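Local coordinates for protein alternansucrase (Leuconostoc mesenteroides, PDB 6HVG) that belongs to glycoside hydrolase family 70, combines a beta/alpha-barrel fold with choline-binding-type repeats, and holds a calcium ion, at residues A430-E433 with T434-R437; A523-G526 with L527-L530; A1038-D1041 with S1042-I1045; L1212-L1215 with R1216-Y1219. All coordinates share one frame; numbering follows the deposited sequence.

Contact 1: residues A430-E433 with T434-R437; sequences ASTE and TDMR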
ATOM      1  N   ALA A 430      37.160 -39.722  -6.653  1.00 77.58           N
ATOM      2  CA  ALA A 430      36.165 -39.489  -7.685  1.00 75.35           C
ATOM      3  C   ALA A 430      34.800 -39.315  -7.020  1.00 76.04           C
ATOM      4  O   ALA A 430      34.494 -39.998  -6.045  1.00 76.71           O
ATOM      5  CB  ALA A 430      36.153 -40.664  -8.652  1.00 74.46           C
ATOM      6  N   SER A 431      33.990 -38.396  -7.524  1.00 75.12           N
ATOM      7  CA  SER A 431      32.678 -38.147  -6.929  1.00 74.11           C
ATOM      8  C   SER A 431      31.633 -39.133  -7.416  1.00 79.17           C
ATOM      9  O   SER A 431      31.694 -39.619  -8.554  1.00 75.90           O
ATOM     10  CB  SER A 431      32.198 -36.721  -7.231  1.00 69.56           C
ATOM     11  OG  SER A 431      32.383 -36.403  -8.596  1.00 62.98           O
ATOM     12  N   THR A 432      30.648 -39.371  -6.552  1.00 86.38           N
ATOM     13  CA  THR A 432      29.453 -40.142  -6.874  1.00 89.03           C
ATOM     14  C   THR A 432      28.308 -39.163  -7.036  1.00 88.74           C
ATOM     15  O   THR A 432      28.240 -38.166  -6.321  1.00 96.68           O
ATOM     16  CB  THR A 432      29.100 -41.103  -5.733  1.00 87.66           C
ATOM     17  OG1 THR A 432      29.080 -40.375  -4.498  1.00 85.13           O
ATOM     18  CG2 THR A 432      30.127 -42.212  -5.644  1.00 88.03           C
ATOM     19  N   GLU A 433      27.386 -39.473  -7.938  1.00 89.68           N
ATOM     20  CA  GLU A 433      26.321 -38.543  -8.346  1.00 89.41           C
ATOM     21  C   GLU A 433      25.678 -37.733  -7.215  1.00 86.75           C
ATOM     22  O   GLU A 433      25.264 -36.600  -7.431  1.00 88.61           O
ATOM     23  CB  GLU A 433      25.237 -39.319  -9.103  1.00 95.06           C
ATOM     24  CG  GLU A 433      25.657 -39.692 -10.525  1.00 97.15           C
ATOM     25  CD  GLU A 433      25.030 -40.985 -11.037  1.00100.67           C
ATOM     26  OE1 GLU A 433      23.802 -41.190 -10.895  1.00 96.35           O
ATOM     27  OE2 GLU A 433      25.800 -41.800 -11.572  1.00107.41           O
ATOM     28  N   THR A 434      25.619 -38.303  -6.015  1.00 87.09           N
ATOM     29  CA  THR A 434      25.058 -37.605  -4.848  1.00 84.68           C
ATOM     30  C   THR A 434      26.000 -36.575  -4.200  1.00 82.85           C
ATOM     31  O   THR A 434      25.551 -35.770  -3.385  1.00 82.33           O
ATOM     32  CB  THR A 434      24.654 -38.601  -3.737  1.00 88.21           C
ATOM     33  OG1 THR A 434      25.836 -39.144  -3.126  1.00 88.84           O
ATOM     34  CG2 THR A 434      23.767 -39.736  -4.287  1.00 86.97           C
ATOM     35  N   ASP A 435      27.296 -36.624  -4.522  1.00 82.19           N
ATOM     36  CA  ASP A 435      28.307 -35.724  -3.930  1.00 77.93           C
ATOM     37  C   ASP A 435      28.277 -34.351  -4.584  1.00 75.27           C
ATOM     38  O   ASP A 435      29.088 -34.028  -5.450  1.00 78.37           O
ATOM     39  CB  ASP A 435      29.722 -36.321  -4.052  1.00 80.66           C
ATOM     40  CG  ASP A 435      29.959 -37.470  -3.108  1.00 81.91           C
ATOM     41  OD1 ASP A 435      29.367 -37.468  -2.011  1.00 84.01           O
ATOM     42  OD2 ASP A 435      30.721 -38.392  -3.476  1.00 84.26           O
ATOM     43  N   MET A 436      27.327 -33.544  -4.155  1.00 73.14           N
ATOM     44  CA  MET A 436      27.130 -32.214  -4.709  1.00 70.61           C
ATOM     45  C   MET A 436      27.810 -31.241  -3.769  1.00 64.84           C
ATOM     46  O   MET A 436      27.816 -31.445  -2.557  1.00 65.24           O
ATOM     47  CB  MET A 436      25.635 -31.914  -4.841  1.00 72.62           C
ATOM     48  CG  MET A 436      24.974 -32.738  -5.928  1.00 74.27           C
ATOM     49  SD  MET A 436      25.311 -32.006  -7.549  1.00 78.38           S
ATOM     50  CE  MET A 436      24.100 -32.832  -8.572  1.00 78.24           C
ATOM     51  N   ARG A 437      28.416 -30.197  -4.313  1.00 59.12           N
ATOM     52  CA  ARG A 437      29.077 -29.196  -3.491  1.00 58.74           C
ATOM     53  C   ARG A 437      28.675 -27.796  -3.957  1.00 58.43           C
ATOM     54  O   ARG A 437      28.315 -27.610  -5.107  1.00 60.53           O
ATOM     55  CB  ARG A 437      30.602 -29.364  -3.562  1.00 59.60           C
ATOM     56  CG  ARG A 437      31.163 -30.549  -2.780  1.00 62.32           C
ATOM     57  CD  ARG A 437      31.016 -30.343  -1.272  1.00 65.29           C
ATOM     58  NE  ARG A 437      31.571 -31.421  -0.442  1.00 65.51           N
ATOM     59  CZ  ARG A 437      31.000 -32.610  -0.254  1.00 64.73           C
ATOM     60  NH1 ARG A 437      29.858 -32.921  -0.875  1.00 63.28           N
ATOM     61  NH2 ARG A 437      31.590 -33.519   0.509  1.00 66.10           N
TER
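A type I beta turn runs from Thr432 to Asp435, and the side chains of these two end residues reinforce it. The bond that closes the turn goes from Asp435 N to Thr432 O (2.6 Å) and is nearly straight. Asp435 OD2 accepts two bonds in return. Thr432 OG1 donates to Asp435 OD2 at 2.8 Å and comes from above the carboxylate plane, 72° out of it. Thr432 N reaches Asp435 OD2 at 3.2 Å, on the anti side and much less far out of the plane. Both donors lie on the same face of the carboxylate. The first torsion of Thr432 (chi1 50°) puts OG1 beside the backbone N, on the side where both can reach Asp435 OD2. The paired donors probably favour a charged carboxylate.

The turn belongs to the surface loop between strand 427-430 and strand 437-438. Asp435 is also the centre of an inverse gamma turn, with a weak bond from Met436 N to Thr434 O (2.9 Å). Ser431 CB packs on Asp435 CB at 4.0 Å, while Ser431 OG is hydrogen-bonded to Pro418 O and Thr419 O. The Met436 chain bends at its second torsion, and its CE comes to 4.1 Å from Glu433 O. At the end of the loop, Arg437 NH1 donates to Met436 O at 3.0 Å. Arg437 NH2 makes a salt bridge with Glu489.

Contact 2: residues A523-G526 with L527-L530; sequences AFDG and LQWL
Asp525 and Gln528 are the ends of a type II' beta turn that leads into the short helix 528-531. Gly526 takes the second place of the turn, where its positive phi of 66° fits. The carbonyl of Asp525 is the main acceptor. Gln528 NE2 donates to Asp525 O at 3.1 Å, in the carbonyl plane and on a lone pair. Asp525 O also lies close to the amide plane of Gln528. The backbone bond of the turn, Gln528 N to Asp525 O at 3.4 Å, is weak and more bent; the side-chain bond is the straighter of the two. Gln528 reaches back with an extended chain (chi2 -177°), and its amide lies beside the Asp525 carboxylate with the planes 70° apart. The amide oxygen is satisfied too: Gln528 OE1 accepts from Arg1174 NH1.

One residue on, Trp529 N donates to Gly526 O at 2.8 Å, from above the carbonyl plane. Leu527 N bonds to Glu1177, and the Leu527 side chain touches Asn625, a ligand of the calcium ion. Trp529 O accepts from Gln774 NE2 and also lies at the edge of the Phe524 ring. Phe524 O lies at the edge of the indole, 3.6 Å from Trp529 CE3; Trp529 CE3 also packs on Phe524 CB at 3.9 Å.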
ATOM      1  N   ALA A 523      10.040  -0.167  -2.713  1.00 48.73           N
ATOM      2  CA  ALA A 523       9.342   1.116  -2.598  1.00 50.28           C
ATOM      3  C   ALA A 523       7.909   0.874  -2.136  1.00 52.55           C
ATOM      4  O   ALA A 523       7.366  -0.199  -2.358  1.00 53.26           O
ATOM      5  CB  ALA A 523       9.329   1.831  -3.936  1.00 49.16           C
ATOM      6  N   PHE A 524       7.285   1.870  -1.518  1.00 53.04           N
ATOM      7  CA  PHE A 524       5.932   1.675  -0.989  1.00 53.60           C
ATOM      8  C   PHE A 524       4.948   2.736  -1.415  1.00 53.14           C
ATOM      9  O   PHE A 524       3.901   2.885  -0.840  1.00 54.97           O
ATOM     10  CB  PHE A 524       5.971   1.583   0.520  1.00 52.12           C
ATOM     11  CG  PHE A 524       6.751   0.408   1.028  1.00 54.96           C
ATOM     12  CD1 PHE A 524       8.105   0.519   1.299  1.00 53.96           C
ATOM     13  CD2 PHE A 524       6.126  -0.804   1.238  1.00 55.59           C
ATOM     14  CE1 PHE A 524       8.816  -0.562   1.786  1.00 54.22           C
ATOM     15  CE2 PHE A 524       6.836  -1.893   1.719  1.00 57.56           C
ATOM     16  CZ  PHE A 524       8.185  -1.769   1.997  1.00 54.32           C
ATOM     17  N   ASP A 525       5.246   3.445  -2.479  1.00 55.71           N
ATOM     18  CA  ASP A 525       4.303   4.424  -2.912  1.00 58.30           C
ATOM     19  C   ASP A 525       3.273   3.749  -3.828  1.00 55.01           C
ATOM     20  O   ASP A 525       3.600   2.871  -4.621  1.00 56.59           O
ATOM     21  CB  ASP A 525       5.016   5.630  -3.537  1.00 64.52           C
ATOM     22  CG  ASP A 525       5.604   5.323  -4.877  1.00 70.71           C
ATOM     23  OD1 ASP A 525       4.815   5.319  -5.870  1.00 77.03           O
ATOM     24  OD2 ASP A 525       6.843   5.091  -4.925  1.00 65.37           O
ATOM     25  N   GLY A 526       2.023   4.182  -3.703  1.00 52.39           N
ATOM     26  CA  GLY A 526       0.914   3.631  -4.467  1.00 47.38           C
ATOM     27  C   GLY A 526       0.667   2.192  -4.060  1.00 51.78           C
ATOM     28  O   GLY A 526       0.953   1.803  -2.905  1.00 51.99           O
ATOM     29  N   LEU A 527       0.191   1.383  -5.009  1.00 48.45           N
ATOM     30  CA  LEU A 527      -0.117  -0.015  -4.718  1.00 47.67           C
ATOM     31  C   LEU A 527       1.107  -0.828  -4.341  1.00 48.55           C
ATOM     32  O   LEU A 527       0.994  -1.952  -3.838  1.00 53.95           O
ATOM     33  CB  LEU A 527      -0.794  -0.660  -5.897  1.00 49.46           C
ATOM     34  CG  LEU A 527      -2.149  -0.073  -6.315  1.00 50.08           C
ATOM     35  CD1 LEU A 527      -2.661  -0.902  -7.486  1.00 51.56           C
ATOM     36  CD2 LEU A 527      -3.167  -0.061  -5.191  1.00 46.06           C
ATOM     37  N   GLN A 528       2.285  -0.247  -4.542  1.00 50.23           N
ATOM     38  CA  GLN A 528       3.513  -0.849  -4.062  1.00 50.65           C
ATOM     39  C   GLN A 528       3.489  -0.986  -2.553  1.00 50.61           C
ATOM     40  O   GLN A 528       4.181  -1.832  -1.981  1.00 53.50           O
ATOM     41  CB  GLN A 528       4.711  -0.031  -4.496  1.00 50.06           C
ATOM     42  CG  GLN A 528       4.921  -0.011  -6.000  1.00 51.10           C
ATOM     43  CD  GLN A 528       6.148   0.747  -6.411  1.00 50.51           C
ATOM     44  OE1 GLN A 528       7.013   0.228  -7.077  1.00 57.52           O
ATOM     45  NE2 GLN A 528       6.245   1.964  -5.978  1.00 54.21           N
ATOM     46  N   TRP A 529       2.670  -0.167  -1.917  1.00 51.39           N
ATOM     47  CA  TRP A 529       2.453  -0.218  -0.480  1.00 55.54           C
ATOM     48  C   TRP A 529       2.145  -1.619   0.041  1.00 51.97           C
ATOM     49  O   TRP A 529       2.488  -1.934   1.176  1.00 47.50           O
ATOM     50  CB  TRP A 529       1.297   0.727  -0.116  1.00 61.01           C
ATOM     51  CG  TRP A 529       0.880   0.700   1.299  1.00 64.54           C
ATOM     52  CD1 TRP A 529      -0.202   0.047   1.829  1.00 66.10           C
ATOM     53  CD2 TRP A 529       1.513   1.378   2.382  1.00 68.49           C
ATOM     54  NE1 TRP A 529      -0.269   0.268   3.194  1.00 65.85           N
ATOM     55  CE2 TRP A 529       0.771   1.082   3.558  1.00 69.34           C
ATOM     56  CE3 TRP A 529       2.644   2.188   2.481  1.00 71.13           C
ATOM     57  CZ2 TRP A 529       1.131   1.578   4.818  1.00 73.38           C
ATOM     58  CZ3 TRP A 529       3.007   2.677   3.738  1.00 78.48           C
ATOM     59  CH2 TRP A 529       2.253   2.369   4.890  1.00 75.57           C
ATOM     60  N   LEU A 530       1.507  -2.453  -0.785  1.00 49.17           N
ATOM     61  CA  LEU A 530       1.028  -3.744  -0.325  1.00 47.95           C
ATOM     62  C   LEU A 530       2.155  -4.744  -0.127  1.00 46.65           C
ATOM     63  O   LEU A 530       2.233  -5.380   0.920  1.00 41.81           O
ATOM     64  CB  LEU A 530      -0.005  -4.306  -1.291  1.00 50.98           C
ATOM     65  CG  LEU A 530      -1.239  -3.461  -1.607  1.00 50.80           C
ATOM     66  CD1 LEU A 530      -2.173  -4.274  -2.484  1.00 53.58           C
ATOM     67  CD2 LEU A 530      -1.971  -3.050  -0.346  1.00 51.99           C
TER

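Contact 3: residues A1038-D1041 with S1042-I1045; sequences AALD and SNVI
Ser1042 and Asn1043 both turn back onto the carbonyls of the short helix 1038-1041, at its C-terminal end. In the barrel this loop leads into strand 1045-1047 of the parallel sheet. Ser1042 OG donates to Ala1038 O at 2.7 Å, with the hydroxyl tilted from the carbonyl plane. Ser1042 OG lies anti to its carbonyl carbon (chi1 -53°), beside its own N, and that places it over the last turn. Ser1042 N donates to Ala1039 O at 3.1 Å and adds a weak bond to Ala1038 O.

Asn1043 grips the next carbonyl twice. Its backbone N and its ND2 both donate to Leu1040 O, each at 3.1 Å, from the same face of the carbonyl plane. The acceptor lies almost in the Asn1043 amide plane, 5° out of it.

In the second shell, Thr1020 N hydrogen-bonds Ser1042 OG, and Thr1080 OG1 bonds both to Asn1043 OD1 and to Val1044 N, which fixes the amide oxygen where the chain leaves for the strand. Asp1041 OD2 accepts from Asp819 N. Leu1040 and Asn1043 both rest on Val821 of the neighbouring strand 821-825 and on Asn652 of helix 648-652. Within the contact, Leu1040 CD1 is 4.2 Å from Asn1043 ND2.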
ATOM      1  N   ALA A1038     -37.992   0.361 -10.851  1.00 45.99           N
ATOM      2  CA  ALA A1038     -38.577  -0.135  -9.604  1.00 44.80           C
ATOM      3  C   ALA A1038     -38.295  -1.600  -9.370  1.00 44.44           C
ATOM      4  O   ALA A1038     -38.124  -2.018  -8.224  1.00 45.76           O
ATOM      5  CB  ALA A1038     -40.067   0.118  -9.591  1.00 47.42           C
ATOM      6  N   ALA A1039     -38.206  -2.377 -10.450  1.00 44.60           N
ATOM      7  CA  ALA A1039     -37.900  -3.807 -10.324  1.00 43.89           C
ATOM      8  C   ALA A1039     -36.482  -4.042  -9.847  1.00 43.39           C
ATOM      9  O   ALA A1039     -36.265  -4.780  -8.906  1.00 44.10           O
ATOM     10  CB  ALA A1039     -38.153  -4.535 -11.639  1.00 42.99           C
ATOM     11  N   LEU A1040     -35.506  -3.412 -10.490  1.00 45.33           N
ATOM     12  CA  LEU A1040     -34.112  -3.549 -10.067  1.00 43.15           C
ATOM     13  C   LEU A1040     -33.960  -3.030  -8.644  1.00 45.31           C
ATOM     14  O   LEU A1040     -33.275  -3.650  -7.848  1.00 46.21           O
ATOM     15  CB  LEU A1040     -33.179  -2.799 -11.011  1.00 43.06           C
ATOM     16  CG  LEU A1040     -31.686  -3.082 -10.890  1.00 44.19           C
ATOM     17  CD1 LEU A1040     -31.383  -4.549 -11.042  1.00 43.89           C
ATOM     18  CD2 LEU A1040     -30.901  -2.317 -11.945  1.00 47.81           C
ATOM     19  N   ASP A1041     -34.657  -1.933  -8.305  1.00 48.22           N
ATOM     20  CA  ASP A1041     -34.606  -1.346  -6.967  1.00 48.10           C
ATOM     21  C   ASP A1041     -35.163  -2.271  -5.889  1.00 49.26           C
ATOM     22  O   ASP A1041     -34.858  -2.107  -4.706  1.00 49.60           O
ATOM     23  CB  ASP A1041     -35.366  -0.025  -6.915  1.00 52.83           C
ATOM     24  CG  ASP A1041     -34.722   1.078  -7.750  1.00 58.48           C
ATOM     25  OD1 ASP A1041     -33.627   0.864  -8.332  1.00 70.04           O
ATOM     26  OD2 ASP A1041     -35.342   2.169  -7.839  1.00 60.51           O
ATOM     27  N   SER A1042     -35.978  -3.245  -6.285  1.00 49.83           N
ATOM     28  CA  SER A1042     -36.548  -4.206  -5.339  1.00 49.79           C
ATOM     29  C   SER A1042     -35.554  -5.258  -4.860  1.00 49.98           C
ATOM     30  O   SER A1042     -35.896  -6.076  -4.009  1.00 54.24           O
ATOM     31  CB  SER A1042     -37.765  -4.887  -5.956  1.00 48.69           C
ATOM     32  OG  SER A1042     -38.692  -3.913  -6.428  1.00 50.21           O
ATOM     33  N   ASN A1043     -34.336  -5.249  -5.408  1.00 47.16           N
ATOM     34  CA  ASN A1043     -33.285  -6.161  -4.980  1.00 44.50           C
ATOM     35  C   ASN A1043     -32.431  -5.613  -3.866  1.00 43.47           C
ATOM     36  O   ASN A1043     -32.319  -4.420  -3.692  1.00 45.86           O
ATOM     37  CB  ASN A1043     -32.390  -6.508  -6.147  1.00 43.78           C
ATOM     38  CG  ASN A1043     -33.088  -7.375  -7.152  1.00 44.14           C
ATOM     39  OD1 ASN A1043     -33.181  -8.590  -6.968  1.00 42.60           O
ATOM     40  ND2 ASN A1043     -33.612  -6.759  -8.212  1.00 45.69           N
ATOM     41  N   VAL A1044     -31.861  -6.515  -3.082  1.00 44.44           N
ATOM     42  CA  VAL A1044     -30.871  -6.173  -2.062  1.00 41.49           C
ATOM     43  C   VAL A1044     -29.791  -7.248  -2.076  1.00 40.80           C
ATOM     44  O   VAL A1044     -30.101  -8.448  -1.994  1.00 40.71           O
ATOM     45  CB  VAL A1044     -31.490  -6.132  -0.665  1.00 40.40           C
ATOM     46  CG1 VAL A1044     -30.421  -5.801   0.358  1.00 42.57           C
ATOM     47  CG2 VAL A1044     -32.619  -5.127  -0.612  1.00 39.62           C
ATOM     48  N   ILE A1045     -28.536  -6.825  -2.167  1.00 39.61           N
ATOM     49  CA  ILE A1045     -27.411  -7.754  -2.096  1.00 39.70           C
ATOM     50  C   ILE A1045     -26.882  -7.781  -0.682  1.00 39.80           C
ATOM     51  O   ILE A1045     -26.798  -6.747  -0.037  1.00 43.52           O
ATOM     52  CB  ILE A1045     -26.262  -7.329  -3.018  1.00 38.98           C
ATOM     53  CG1 ILE A1045     -26.750  -7.185  -4.455  1.00 40.53           C
ATOM     54  CG2 ILE A1045     -25.145  -8.354  -2.982  1.00 37.94           C
ATOM     55  CD1 ILE A1045     -25.775  -6.483  -5.353  1.00 39.58           C
TER

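Contact 4: residues L1212-L1215 with R1216-Y1219; sequences LDKL and REEY
Asp1213 and Arg1216 lie side by side on helix 1212-1218, pointing the same way. Their carboxylate and guanidinium planes are 26° apart. Arg1216 NH1 meets Asp1213 OD1 at 3.3 Å, in a salt bridge that is also a bent hydrogen bond. NH1 comes from above the carboxylate plane, while OD1 sits at the guanidinium edge. Bends at the second and third torsions of Arg1216 (chi3 -90°) bring the group back along the helix. Asp1213 OD1 also makes a salt bridge with Lys1239.

Lys1214 runs at a slant across both glutamates that follow it. Its NZ is 3.7 Å from Glu1217 OE1, a long salt bridge. Lys1214 NZ and Glu1218 OE2, at 4.3 Å, are near but beyond salt-bridge range.

Under these pairs the backbone is regular helix, for instance Glu1217 N to Asp1213 O at 3.1 Å. Tyr1219 is the first residue past the helix, yet its N still donates to Leu1215 O at 2.8 Å. The Tyr1219 ring turns its edge to Leu1215 O, and Tyr1219 CD1 lies 4.2 Å from Leu1215 CD2. Leu1215 packs on His598 of helix 587-601, and Tyr1219 on helix 629-642.

The helix is thus two-sided. Its apolar residues face the neighbouring helices. Its charged residues, most of them exposed, pair about one turn apart. The long distances suggest that Lys1214 is only weakly attracted to the glutamates, whereas Asp1213 OD1 faces two cations, Arg1216 and Lys1239.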
ATOM      1  N   LEU A1212     -14.443 -25.379 -22.892  1.00 55.57           N
ATOM      2  CA  LEU A1212     -14.384 -24.463 -24.031  1.00 58.08           C
ATOM      3  C   LEU A1212     -14.860 -25.071 -25.341  1.00 61.77           C
ATOM      4  O   LEU A1212     -15.506 -24.398 -26.146  1.00 62.29           O
ATOM      5  CB  LEU A1212     -12.953 -23.962 -24.232  1.00 59.25           C
ATOM      6  CG  LEU A1212     -12.372 -23.083 -23.120  1.00 60.31           C
ATOM      7  CD1 LEU A1212     -10.875 -22.908 -23.305  1.00 62.02           C
ATOM      8  CD2 LEU A1212     -13.048 -21.726 -23.059  1.00 58.65           C
ATOM      9  N   ASP A1213     -14.519 -26.330 -25.572  1.00 66.42           N
ATOM     10  CA  ASP A1213     -14.892 -26.980 -26.812  1.00 70.43           C
ATOM     11  C   ASP A1213     -16.403 -27.165 -26.912  1.00 68.55           C
ATOM     12  O   ASP A1213     -16.987 -26.911 -27.963  1.00 72.53           O
ATOM     13  CB  ASP A1213     -14.152 -28.325 -26.955  1.00 75.35           C
ATOM     14  CG  ASP A1213     -12.642 -28.153 -27.126  1.00 71.18           C
ATOM     15  OD1 ASP A1213     -12.194 -27.039 -27.470  1.00 65.10           O
ATOM     16  OD2 ASP A1213     -11.906 -29.138 -26.940  1.00 72.41           O
ATOM     17  N   LYS A1214     -17.034 -27.614 -25.835  1.00 66.92           N
ATOM     18  CA  LYS A1214     -18.500 -27.680 -25.784  1.00 69.29           C
ATOM     19  C   LYS A1214     -19.127 -26.301 -26.018  1.00 66.28           C
ATOM     20  O   LYS A1214     -20.144 -26.187 -26.694  1.00 68.70           O
ATOM     21  CB  LYS A1214     -18.966 -28.224 -24.427  1.00 75.70           C
ATOM     22  CG  LYS A1214     -20.454 -28.548 -24.338  1.00 81.73           C
ATOM     23  CD  LYS A1214     -20.774 -29.850 -25.070  1.00 89.62           C
ATOM     24  CE  LYS A1214     -22.089 -29.801 -25.846  1.00 89.36           C
ATOM     25  NZ  LYS A1214     -22.114 -30.756 -26.988  1.00 87.86           N
ATOM     26  N   LEU A1215     -18.516 -25.266 -25.441  1.00 63.67           N
ATOM     27  CA  LEU A1215     -18.988 -23.891 -25.584  1.00 59.10           C
ATOM     28  C   LEU A1215     -18.814 -23.328 -26.998  1.00 59.24           C
ATOM     29  O   LEU A1215     -19.662 -22.564 -27.452  1.00 57.80           O
ATOM     30  CB  LEU A1215     -18.304 -22.970 -24.572  1.00 58.31           C
ATOM     31  CG  LEU A1215     -18.779 -23.040 -23.121  1.00 59.95           C
ATOM     32  CD1 LEU A1215     -17.868 -22.216 -22.231  1.00 60.16           C
ATOM     33  CD2 LEU A1215     -20.201 -22.542 -22.946  1.00 60.98           C
ATOM     34  N   ARG A1216     -17.725 -23.681 -27.684  1.00 61.15           N
ATOM     35  CA  ARG A1216     -17.472 -23.191 -29.054  1.00 64.68           C
ATOM     36  C   ARG A1216     -18.448 -23.825 -30.041  1.00 67.04           C
ATOM     37  O   ARG A1216     -18.973 -23.156 -30.926  1.00 68.54           O
ATOM     38  CB  ARG A1216     -16.036 -23.493 -29.495  1.00 69.74           C
ATOM     39  CG  ARG A1216     -15.585 -22.692 -30.714  1.00 74.06           C
ATOM     40  CD  ARG A1216     -14.615 -23.442 -31.620  1.00 82.39           C
ATOM     41  NE  ARG A1216     -13.217 -23.229 -31.240  1.00 85.09           N
ATOM     42  CZ  ARG A1216     -12.473 -24.066 -30.520  1.00 86.73           C
ATOM     43  NH1 ARG A1216     -12.975 -25.218 -30.070  1.00 82.04           N
ATOM     44  NH2 ARG A1216     -11.205 -23.741 -30.249  1.00 89.28           N
ATOM     45  N   GLU A1217     -18.696 -25.118 -29.868  1.00 69.37           N
ATOM     46  CA  GLU A1217     -19.706 -25.831 -30.641  1.00 72.83           C
ATOM     47  C   GLU A1217     -21.094 -25.189 -30.468  1.00 72.90           C
ATOM     48  O   GLU A1217     -21.783 -24.959 -31.450  1.00 73.24           O
ATOM     49  CB  GLU A1217     -19.742 -27.305 -30.212  1.00 79.71           C
ATOM     50  CG  GLU A1217     -20.568 -28.217 -31.112  1.00 88.65           C
ATOM     51  CD  GLU A1217     -20.526 -29.678 -30.684  1.00 97.78           C
ATOM     52  OE1 GLU A1217     -19.751 -30.017 -29.769  1.00 96.89           O
ATOM     53  OE2 GLU A1217     -21.264 -30.499 -31.275  1.00104.08           O
ATOM     54  N   GLU A1218     -21.490 -24.889 -29.229  1.00 72.48           N
ATOM     55  CA  GLU A1218     -22.830 -24.351 -28.951  1.00 74.82           C
ATOM     56  C   GLU A1218     -23.013 -22.862 -29.222  1.00 70.48           C
ATOM     57  O   GLU A1218     -24.105 -22.445 -29.594  1.00 70.53           O
ATOM     58  CB  GLU A1218     -23.237 -24.612 -27.509  1.00 81.28           C
ATOM     59  CG  GLU A1218     -23.613 -26.051 -27.218  1.00 89.69           C
ATOM     60  CD  GLU A1218     -24.025 -26.235 -25.770  1.00 94.21           C
ATOM     61  OE1 GLU A1218     -24.744 -25.362 -25.251  1.00 97.50           O
ATOM     62  OE2 GLU A1218     -23.635 -27.241 -25.143  1.00 97.53           O
ATOM     63  N   TYR A1219     -21.978 -22.057 -28.999  1.00 66.15           N
ATOM     64  CA  TYR A1219     -22.101 -20.594 -29.145  1.00 63.79           C
ATOM     65  C   TYR A1219     -20.901 -20.034 -29.891  1.00 64.38           C
ATOM     66  O   TYR A1219     -20.109 -19.301 -29.310  1.00 63.87           O
ATOM     67  CB  TYR A1219     -22.227 -19.899 -27.769  1.00 59.11           C
ATOM     68  CG  TYR A1219     -23.295 -20.469 -26.868  1.00 53.98           C
ATOM     69  CD1 TYR A1219     -22.989 -21.449 -25.933  1.00 54.48           C
ATOM     70  CD2 TYR A1219     -24.607 -20.039 -26.954  1.00 52.59           C
ATOM     71  CE1 TYR A1219     -23.970 -21.987 -25.106  1.00 54.21           C
ATOM     72  CE2 TYR A1219     -25.600 -20.572 -26.134  1.00 51.30           C
ATOM     73  CZ  TYR A1219     -25.270 -21.542 -25.214  1.00 51.18           C
ATOM     74  OH  TYR A1219     -26.221 -22.076 -24.399  1.00 49.89           O
TER

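How the contacts relate
The four contacts are local and separate; the closest pairs still have nearest atoms about 23 Å apart. Contact 3 is the buried one, contacts 1 and 2 lie at the surface, and contact 4 is partly buried. No two share an element: contact 1 joins strands 427-430 and 437-438, contact 2 leads into helix 528-531, contact 3 leads into a strand of the parallel barrel sheet, and contact 4 is on helix 1212-1218. Contacts 1 and 2 are beta turns closed by a backbone bond; the added side-chain bond ends on a carboxylate in contact 1 and on a backbone carbonyl in contact 2. Contact 3 bonds neutral polar side chains to carbonyls, while contact 4 pairs charges.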